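Local coordinates for protein myosin regulatory light chain (Physarum polycephalum, PDB 2BL0) that binds calcium through an EF-hand and serves as a light chain in the regulatory domain of the motor protein myosin II, at residues B[12-17]-B[24-29]; B[8-13]-B[32-37]; B[118-123]-B[140-145]. One frame throughout, in Å; residues are numbered along the deposited sequence. Where two conformers were deposited one is given.

Contact 1: B[12-17]-B[24-29]; sequences QIFDKD and IEELGS. With CA (calcium ion), chain D.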
loop_
_atom_site.group_PDB
_atom_site.type_symbol
_atom_site.label_atom_id
_atom_site.label_comp_id
_atom_site.label_asym_id
_atom_site.label_seq_id
_atom_site.Cartn_x
_atom_site.Cartn_y
_atom_site.Cartn_z
ATOM N N GLN B 12 -3.977 10.430 0.328
ATOM C CA GLN B 12 -3.859 10.189 -1.102
ATOM C C GLN B 12 -4.825 9.102 -1.568
ATOM O O GLN B 12 -5.333 9.156 -2.680
ATOM C CB GLN B 12 -2.419 9.815 -1.478
ATOM C CG GLN B 12 -1.468 10.961 -1.276
ATOM C CD GLN B 12 -0.036 10.641 -1.644
ATOM O OE1 GLN B 12 0.708 11.545 -2.005
ATOM N NE2 GLN B 12 0.355 9.374 -1.553
ATOM N N ILE B 13 -5.080 8.112 -0.719
ATOM C CA ILE B 13 -6.029 7.053 -1.048
ATOM C C ILE B 13 -7.454 7.605 -1.151
ATOM O O ILE B 13 -8.192 7.234 -2.058
ATOM C CB ILE B 13 -5.909 5.877 -0.038
ATOM C CG1 ILE B 13 -4.637 5.063 -0.328
ATOM C CG2 ILE B 13 -7.112 4.958 -0.093
ATOM C CD1 ILE B 13 -4.244 4.166 0.793
ATOM N N PHE B 14 -7.817 8.512 -0.244
ATOM C CA PHE B 14 -9.110 9.177 -0.271
ATOM C C PHE B 14 -9.234 10.176 -1.423
ATOM O O PHE B 14 -10.330 10.394 -1.928
ATOM C CB PHE B 14 -9.399 9.872 1.059
ATOM C CG PHE B 14 -9.977 8.960 2.102
ATOM C CD1 PHE B 14 -9.169 8.124 2.855
ATOM C CD2 PHE B 14 -11.343 8.938 2.325
ATOM C CE1 PHE B 14 -9.718 7.254 3.809
ATOM C CE2 PHE B 14 -11.893 8.086 3.246
ATOM C CZ PHE B 14 -11.095 7.240 3.998
ATOM N N ASP B 15 -8.115 10.772 -1.831
ATOM C CA ASP B 15 -8.099 11.796 -2.884
ATOM C C ASP B 15 -7.969 11.073 -4.222
ATOM O O ASP B 15 -6.911 11.075 -4.860
ATOM C CB ASP B 15 -6.940 12.761 -2.658
ATOM C CG ASP B 15 -6.879 13.877 -3.682
ATOM O OD1 ASP B 15 -7.912 14.195 -4.314
ATOM O OD2 ASP B 15 -5.816 14.518 -3.888
ATOM N N LYS B 16 -9.065 10.460 -4.640
ATOM C CA LYS B 16 -9.043 9.578 -5.810
ATOM C C LYS B 16 -8.680 10.312 -7.109
ATOM O O LYS B 16 -8.020 9.733 -7.992
ATOM C CB LYS B 16 -10.386 8.855 -5.928
ATOM C CG LYS B 16 -10.566 7.764 -4.850
ATOM C CD LYS B 16 -11.728 6.823 -5.175
ATOM C CE LYS B 16 -12.166 5.999 -3.951
ATOM N NZ LYS B 16 -13.569 6.303 -3.513
ATOM N N ASP B 17 -9.075 11.581 -7.215
ATOM C CA ASP B 17 -8.816 12.377 -8.432
ATOM C C ASP B 17 -7.538 13.242 -8.348
ATOM O O ASP B 17 -7.214 13.983 -9.277
ATOM C CB ASP B 17 -10.056 13.203 -8.834
ATOM C CG ASP B 17 -10.359 14.342 -7.888
ATOM O OD1 ASP B 17 -9.823 14.352 -6.772
ATOM O OD2 ASP B 17 -11.145 15.279 -8.160
ATOM N N ILE B 24 -15.378 17.005 2.736
ATOM C CA ILE B 24 -15.598 17.045 4.178
ATOM C C ILE B 24 -16.444 15.877 4.668
ATOM O O ILE B 24 -16.326 15.480 5.830
ATOM C CB ILE B 24 -16.253 18.405 4.583
ATOM C CG1 ILE B 24 -16.117 18.631 6.094
ATOM C CG2 ILE B 24 -17.726 18.450 4.171
ATOM C CD1 ILE B 24 -14.725 19.023 6.541
ATOM N N GLU B 25 -17.290 15.318 3.791
ATOM C CA GLU B 25 -18.117 14.167 4.141
ATOM C C GLU B 25 -17.318 12.903 4.369
ATOM O O GLU B 25 -17.833 11.934 4.940
ATOM C CB GLU B 25 -19.168 13.899 3.070
ATOM C CG GLU B 25 -20.114 15.065 2.818
ATOM C CD GLU B 25 -20.877 15.514 4.056
ATOM O OE1 GLU B 25 -21.267 16.714 4.107
ATOM O OE2 GLU B 25 -21.115 14.691 4.973
ATOM N N GLU B 26 -16.064 12.908 3.921
ATOM C CA GLU B 26 -15.163 11.806 4.181
ATOM C C GLU B 26 -14.166 12.012 5.322
ATOM O O GLU B 26 -13.364 11.136 5.583
ATOM C CB GLU B 26 -14.369 11.494 2.915
ATOM C CG GLU B 26 -15.217 11.147 1.704
ATOM C CD GLU B 26 -15.861 9.782 1.809
ATOM O OE1 GLU B 26 -15.422 8.980 2.654
ATOM O OE2 GLU B 26 -16.808 9.510 1.029
ATOM N N LEU B 27 -14.208 13.145 6.009
ATOM C CA LEU B 27 -13.264 13.405 7.086
ATOM C C LEU B 27 -13.374 12.357 8.178
ATOM O O LEU B 27 -12.380 11.841 8.622
ATOM C CB LEU B 27 -13.480 14.816 7.666
ATOM C CG LEU B 27 -12.550 15.243 8.816
ATOM C CD1 LEU B 27 -11.067 15.178 8.447
ATOM C CD2 LEU B 27 -12.908 16.635 9.295
ATOM N N GLY B 28 -14.589 12.037 8.611
ATOM C CA GLY B 28 -14.771 11.010 9.614
ATOM C C GLY B 28 -14.141 9.690 9.204
ATOM O O GLY B 28 -13.386 9.094 9.972
ATOM N N SER B 29 -14.441 9.243 7.988
ATOM C CA SER B 29 -13.909 7.984 7.452
ATOM C C SER B 29 -12.391 7.957 7.426
ATOM O O SER B 29 -11.773 6.969 7.791
ATOM C CB SER B 29 -14.457 7.739 6.043
ATOM O OG SER B 29 -15.852 7.523 6.127
HETATM CA CA CA D . -9.931 15.101 -4.545
HETATM O O HOH W 1 -11.286 13.474 -3.668
HETATM O O HOH W 2 -11.784 16.296 -4.823
#

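Contact 2: B[8-13]-B[32-37]; sequences QECFQI and RSLGKN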
loop_
_atom_site.group_PDB
_atom_site.type_symbol
_atom_site.label_atom_id
_atom_site.label_comp_id
_atom_site.label_asym_id
_atom_site.label_seq_id
_atom_site.Cartn_x
_atom_site.Cartn_y
_atom_site.Cartn_z
ATOM N N GLN B 8 -0.181 10.953 5.103
ATOM C CA GLN B 8 -0.169 11.319 3.681
ATOM C C GLN B 8 -0.723 10.204 2.789
ATOM O O GLN B 8 -1.496 10.448 1.873
ATOM C CB GLN B 8 1.246 11.677 3.227
ATOM C CG GLN B 8 1.346 12.002 1.737
ATOM C CD GLN B 8 2.744 12.423 1.338
ATOM O OE1 GLN B 8 2.925 13.448 0.685
ATOM N NE2 GLN B 8 3.726 11.638 1.727
ATOM N N GLU B 9 -0.309 8.974 3.060
ATOM C CA GLU B 9 -0.733 7.820 2.288
ATOM C C GLU B 9 -2.238 7.670 2.338
ATOM O O GLU B 9 -2.892 7.405 1.329
ATOM C CB GLU B 9 -0.083 6.553 2.866
ATOM C CG GLU B 9 -0.432 5.256 2.153
ATOM C CD GLU B 9 0.226 4.037 2.772
ATOM O OE1 GLU B 9 0.253 3.915 4.014
ATOM O OE2 GLU B 9 0.730 3.205 2.006
ATOM N N CYS B 10 -2.778 7.788 3.544
ATOM C CA CYS B 10 -4.204 7.700 3.739
ATOM C C CYS B 10 -4.923 8.781 2.962
ATOM O O CYS B 10 -5.859 8.477 2.233
ATOM C CB CYS B 10 -4.542 7.773 5.228
ATOM S SG CYS B 10 -6.320 7.935 5.604
ATOM N N PHE B 11 -4.460 10.027 3.073
ATOM C CA PHE B 11 -5.081 11.140 2.366
ATOM C C PHE B 11 -5.099 10.881 0.861
ATOM O O PHE B 11 -6.122 11.068 0.213
ATOM C CB PHE B 11 -4.364 12.452 2.674
ATOM C CG PHE B 11 -5.008 13.657 2.035
ATOM C CD1 PHE B 11 -6.001 14.380 2.713
ATOM C CD2 PHE B 11 -4.623 14.070 0.783
ATOM C CE1 PHE B 11 -6.603 15.474 2.128
ATOM C CE2 PHE B 11 -5.206 15.155 0.198
ATOM C CZ PHE B 11 -6.194 15.869 0.862
ATOM N N GLN B 12 -3.977 10.430 0.328
ATOM C CA GLN B 12 -3.859 10.189 -1.102
ATOM C C GLN B 12 -4.825 9.102 -1.568
ATOM O O GLN B 12 -5.333 9.156 -2.680
ATOM C CB GLN B 12 -2.419 9.815 -1.478
ATOM C CG GLN B 12 -1.468 10.961 -1.276
ATOM C CD GLN B 12 -0.036 10.641 -1.644
ATOM O OE1 GLN B 12 0.708 11.545 -2.005
ATOM N NE2 GLN B 12 0.355 9.374 -1.553
ATOM N N ILE B 13 -5.080 8.112 -0.719
ATOM C CA ILE B 13 -6.029 7.053 -1.048
ATOM C C ILE B 13 -7.454 7.605 -1.151
ATOM O O ILE B 13 -8.192 7.234 -2.058
ATOM C CB ILE B 13 -5.909 5.877 -0.038
ATOM C CG1 ILE B 13 -4.637 5.063 -0.328
ATOM C CG2 ILE B 13 -7.112 4.958 -0.093
ATOM C CD1 ILE B 13 -4.244 4.166 0.793
ATOM N N ARG B 32 -11.024 7.848 11.054
ATOM C CA ARG B 32 -11.276 6.507 11.538
ATOM C C ARG B 32 -10.336 5.466 10.908
ATOM O O ARG B 32 -9.920 4.526 11.575
ATOM C CB ARG B 32 -12.726 6.143 11.274
ATOM C CG ARG B 32 -13.670 6.874 12.185
ATOM C CD ARG B 32 -15.120 6.862 11.732
ATOM N NE ARG B 32 -15.906 7.703 12.627
ATOM C CZ ARG B 32 -16.901 8.505 12.265
ATOM N NH1 ARG B 32 -17.309 8.597 10.994
ATOM N NH2 ARG B 32 -17.483 9.246 13.186
ATOM N N SER B 33 -9.997 5.671 9.635
ATOM C CA SER B 33 -9.104 4.786 8.909
ATOM C C SER B 33 -7.760 4.661 9.611
ATOM O O SER B 33 -7.133 3.600 9.538
ATOM C CB SER B 33 -8.895 5.262 7.461
ATOM O OG SER B 33 -10.089 5.109 6.699
ATOM N N LEU B 34 -7.334 5.743 10.264
ATOM C CA LEU B 34 -6.054 5.848 10.954
ATOM C C LEU B 34 -6.140 5.717 12.497
ATOM O O LEU B 34 -5.216 6.102 13.224
ATOM C CB LEU B 34 -5.371 7.159 10.580
ATOM C CG LEU B 34 -4.941 7.258 9.104
ATOM C CD1 LEU B 34 -4.242 8.569 8.870
ATOM C CD2 LEU B 34 -4.057 6.106 8.706
ATOM N N GLY B 35 -7.250 5.180 12.993
ATOM C CA GLY B 35 -7.334 4.787 14.382
ATOM C C GLY B 35 -7.749 5.833 15.393
ATOM O O GLY B 35 -7.440 5.696 16.586
ATOM N N LYS B 36 -8.455 6.859 14.949
ATOM C CA LYS B 36 -9.107 7.781 15.857
ATOM C C LYS B 36 -10.620 7.808 15.586
ATOM O O LYS B 36 -11.073 7.835 14.450
ATOM C CB LYS B 36 -8.473 9.160 15.763
ATOM C CG LYS B 36 -7.126 9.205 16.453
ATOM C CD LYS B 36 -6.487 10.576 16.461
ATOM C CE LYS B 36 -5.020 10.462 16.922
ATOM N NZ LYS B 36 -4.455 11.766 17.481
ATOM N N ASN B 37 -11.392 7.789 16.664
ATOM C CA ASN B 37 -12.828 7.503 16.640
ATOM C C ASN B 37 -13.684 8.648 17.207
ATOM O O ASN B 37 -14.186 8.563 18.325
ATOM C CB ASN B 37 -13.123 6.276 17.504
ATOM C CG ASN B 37 -12.564 4.987 16.941
ATOM O OD1 ASN B 37 -12.140 4.916 15.780
ATOM N ND2 ASN B 37 -12.558 3.940 17.783
#

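Contact 3: B[118-123]-B[140-145]; sequences MKEVSV and TGYPLA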
loop_
_atom_site.group_PDB
_atom_site.type_symbol
_atom_site.label_atom_id
_atom_site.label_comp_id
_atom_site.label_asym_id
_atom_site.label_seq_id
_atom_site.Cartn_x
_atom_site.Cartn_y
_atom_site.Cartn_z
ATOM N N MET B 118 -21.479 -7.573 12.338
ATOM C CA MET B 118 -22.062 -8.802 12.886
ATOM C C MET B 118 -21.558 -10.043 12.171
ATOM O O MET B 118 -21.664 -11.159 12.702
ATOM C CB MET B 118 -23.592 -8.766 12.847
ATOM C CG MET B 118 -24.214 -7.754 13.769
ATOM S SD MET B 118 -23.688 -7.914 15.501
ATOM C CE MET B 118 -22.946 -6.381 15.751
ATOM N N LYS B 119 -20.980 -9.867 10.986
ATOM C CA LYS B 119 -20.425 -11.001 10.249
ATOM C C LYS B 119 -19.288 -11.688 11.028
ATOM O O LYS B 119 -19.036 -12.874 10.834
ATOM C CB LYS B 119 -19.931 -10.530 8.876
ATOM C CG LYS B 119 -19.704 -11.634 7.844
ATOM C CD LYS B 119 -19.860 -11.133 6.387
ATOM C CE LYS B 119 -19.123 -9.821 6.115
ATOM N NZ LYS B 119 -19.432 -9.202 4.779
ATOM N N GLU B 120 -18.620 -10.951 11.917
ATOM C CA GLU B 120 -17.410 -11.431 12.596
ATOM C C GLU B 120 -17.727 -11.832 14.047
ATOM O O GLU B 120 -16.814 -12.122 14.841
ATOM C CB GLU B 120 -16.301 -10.353 12.552
ATOM C CG GLU B 120 -15.456 -10.336 11.272
ATOM C CD GLU B 120 -14.037 -9.784 11.467
ATOM O OE1 GLU B 120 -13.386 -9.443 10.455
ATOM O OE2 GLU B 120 -13.565 -9.672 12.625
ATOM N N VAL B 121 -19.030 -11.923 14.358
ATOM C CA VAL B 121 -19.512 -12.080 15.718
ATOM C C VAL B 121 -20.212 -13.421 15.943
ATOM O O VAL B 121 -21.218 -13.739 15.302
ATOM C CB VAL B 121 -20.464 -10.928 16.071
ATOM C CG1 VAL B 121 -21.167 -11.179 17.391
ATOM C CG2 VAL B 121 -19.692 -9.638 16.098
ATOM N N SER B 122 -19.670 -14.187 16.886
ATOM C CA SER B 122 -20.179 -15.502 17.224
ATOM C C SER B 122 -21.466 -15.400 18.033
ATOM O O SER B 122 -21.473 -14.746 19.081
ATOM C CB SER B 122 -19.133 -16.247 18.056
ATOM O OG SER B 122 -19.495 -17.606 18.167
ATOM N N VAL B 123 -22.538 -16.032 17.557
ATOM C CA VAL B 123 -23.830 -16.027 18.252
ATOM C C VAL B 123 -24.145 -17.435 18.763
ATOM O O VAL B 123 -24.050 -18.400 18.014
ATOM C CB VAL B 123 -24.986 -15.588 17.310
ATOM C CG1 VAL B 123 -26.308 -15.521 18.056
ATOM C CG2 VAL B 123 -24.686 -14.267 16.664
ATOM N N THR B 140 -9.080 -3.936 19.076
ATOM C CA THR B 140 -7.844 -4.581 18.603
ATOM C C THR B 140 -7.859 -4.957 17.125
ATOM O O THR B 140 -6.803 -5.211 16.551
ATOM C CB THR B 140 -7.520 -5.836 19.443
ATOM O OG1 THR B 140 -8.509 -6.855 19.206
ATOM C CG2 THR B 140 -7.615 -5.526 20.934
ATOM N N GLY B 141 -9.043 -4.982 16.519
ATOM C CA GLY B 141 -9.197 -5.400 15.136
ATOM C C GLY B 141 -8.588 -4.423 14.152
ATOM O O GLY B 141 -8.568 -3.229 14.389
ATOM N N TYR B 142 -8.086 -4.940 13.035
ATOM C CA TYR B 142 -7.531 -4.125 11.955
ATOM C C TYR B 142 -6.651 -2.975 12.442
ATOM O O TYR B 142 -6.936 -1.816 12.162
ATOM C CB TYR B 142 -8.657 -3.631 11.031
ATOM C CG TYR B 142 -9.409 -4.779 10.409
ATOM C CD1 TYR B 142 -8.861 -5.499 9.341
ATOM C CD2 TYR B 142 -10.641 -5.184 10.909
ATOM C CE1 TYR B 142 -9.525 -6.584 8.790
ATOM C CE2 TYR B 142 -11.318 -6.268 10.358
ATOM C CZ TYR B 142 -10.751 -6.959 9.294
ATOM O OH TYR B 142 -11.422 -8.024 8.750
ATOM N N PRO B 143 -5.567 -3.289 13.142
ATOM C CA PRO B 143 -4.640 -2.256 13.615
ATOM C C PRO B 143 -3.852 -1.592 12.485
ATOM O O PRO B 143 -3.846 -2.080 11.375
ATOM C CB PRO B 143 -3.680 -3.037 14.511
ATOM C CG PRO B 143 -3.735 -4.432 14.007
ATOM C CD PRO B 143 -5.120 -4.642 13.520
ATOM N N LEU B 144 -3.161 -0.510 12.813
ATOM C CA LEU B 144 -2.345 0.242 11.852
ATOM C C LEU B 144 -1.264 -0.632 11.239
ATOM O O LEU B 144 -0.539 -1.313 11.964
ATOM C CB LEU B 144 -1.666 1.426 12.552
ATOM C CG LEU B 144 -2.521 2.678 12.796
ATOM C CD1 LEU B 144 -2.455 3.572 11.572
ATOM C CD2 LEU B 144 -3.996 2.356 13.169
ATOM N N ALA B 145 -1.162 -0.605 9.912
ATOM C CA ALA B 145 -0.112 -1.314 9.180
ATOM C C ALA B 145 1.274 -1.032 9.759
ATOM O O ALA B 145 1.617 0.118 10.038
ATOM C CB ALA B 145 -0.141 -0.923 7.708
#

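Contact 1: B[12-17]-B[24-29]
F14 meets E26 and S29 along the CD2-CE2-CZ side of its ring. OE1 of E26 lies at the ring edge, near its plane, 3.7 Å from F14 CE2. The E26 carboxylate is turned 49° from the ring. S29 closes in beside it: its CB is 3.8 Å from F14 CE2, and its carbonyl carbon comes obliquely to within 3.7 Å of F14 CZ. CG of F14 stands opposite its carbonyl carbon, chi1 -84°, which directs the ring at E26 and S29. A30 and S33 of helix 27-33 and V22 of strand 22-23 also touch the ring. Just past F14 the helix ends, and D15 and D17 turn to the calcium ion. D15 OD1 binds it at 2.2 Å and D17 OD1 at 2.4 Å. D19, the backbone O of K21 and two waters complete six ligands. D15 OD2 accepts a hydrogen bond from G20 N, which holds the carboxylate in place. E26 is predicted to bind this calcium, but in the conformer described, one of two, its nearer oxygen OE2 is 10.5 Å from the ion. The arrangement is that of an EF-hand: a calcium loop joins helix 4-14 to helix 27-33, and F14 packs from the end of the first helix onto the start of the second.

Contact 2: B[8-13]-B[32-37]
C10, L34 and S33 make this contact, and none of the three side chains is flat. Among the rings around it, F60 of helix 57-64 touches both C10 and L34. L34 presents its fork to C10: CD1 lies 3.7 Å from C10 CB and CD2 lies 3.9 Å from the same CB. C10 SG rests against the root of the fork, 3.8 Å from L34 CG. With chi1 171° the sulfur stands opposite the backbone N of C10, which sets it against L34 CG and near S33. S33 adds its CB, 4.2 Å from C10 SG. Its OG turns elsewhere and hydrogen-bonds S29 O. The contact joins the middle of helix 4-14 to the place where the chain leaves helix 27-33, within the first EF-hand. I7 of helix 4-14 also packs on L34. An alanine in place of L34 would remove the fork and would probably open a gap beside C10 and F60. G35 follows with a positive phi of 87°, where a side chain would jam against the carbonyl O of L34. That O accepts a hydrogen bond from Y64 OH.

Contact 3: B[118-123]-B[140-145]
E120 and Y142 join two loops of the last EF-hand, one after helix 111-118 and the other after helix 131-140. E120 lies in a type I beta turn from M118 to V121, closed by V121 N bonding M118 O at 3.2 Å. Y142 lies just past the end of its helix, in the C-terminal tail. Y142 OH donates a hydrogen bond to E120 OE1 at 3.0 Å. The donor meets this oxygen nearly in line with its C-O bond. OE1 also stands at the edge of the tyrosine ring, near the ring plane, 3.8 Å from Y142 CE2. The carboxylate and ring planes are 46° apart, so the two groups are twisted against each other. The E120 chain runs extended beyond CG, and this carries the carboxylate out to the tyrosine. E120 has two conformers, so the bond holds for the one described and is doubtful for the other. The contact is small and lies on the surface, away from the calcium site. Only this one bond joins the two segments. The chain of another protein is close by: an aromatic side chain of that chain meets the Y142 ring, the two ring planes at about 65°. G141 O accepts a hydrogen bond from a basic side chain of that chain. On the light chain itself, E120 packs on M137 of helix 131-140. M118 and V121 both touch F134 of that helix, and V121 also touches I129 of strand 128-130.

Contacts 1 and 2 belong to the same EF-hand and join the same two helices, 4-14 and 27-33. Their centres are 9 Å apart. They touch where F14 CZ of contact 1 packs on S33 OG of contact 2 at 3.6 Å. Contact 1 holds two of the calcium ligands. Contact 2 lies deeper, with the C10 side chain about 13 Å from the ion. Contact 3 lies in the last EF-hand. Its centre is about 23 Å from that of contact 1 and about 18 Å from that of contact 2. The C-terminal tail comes back to the first EF-hand, where L144 CD2 packs on L34 O at 3.9 Å.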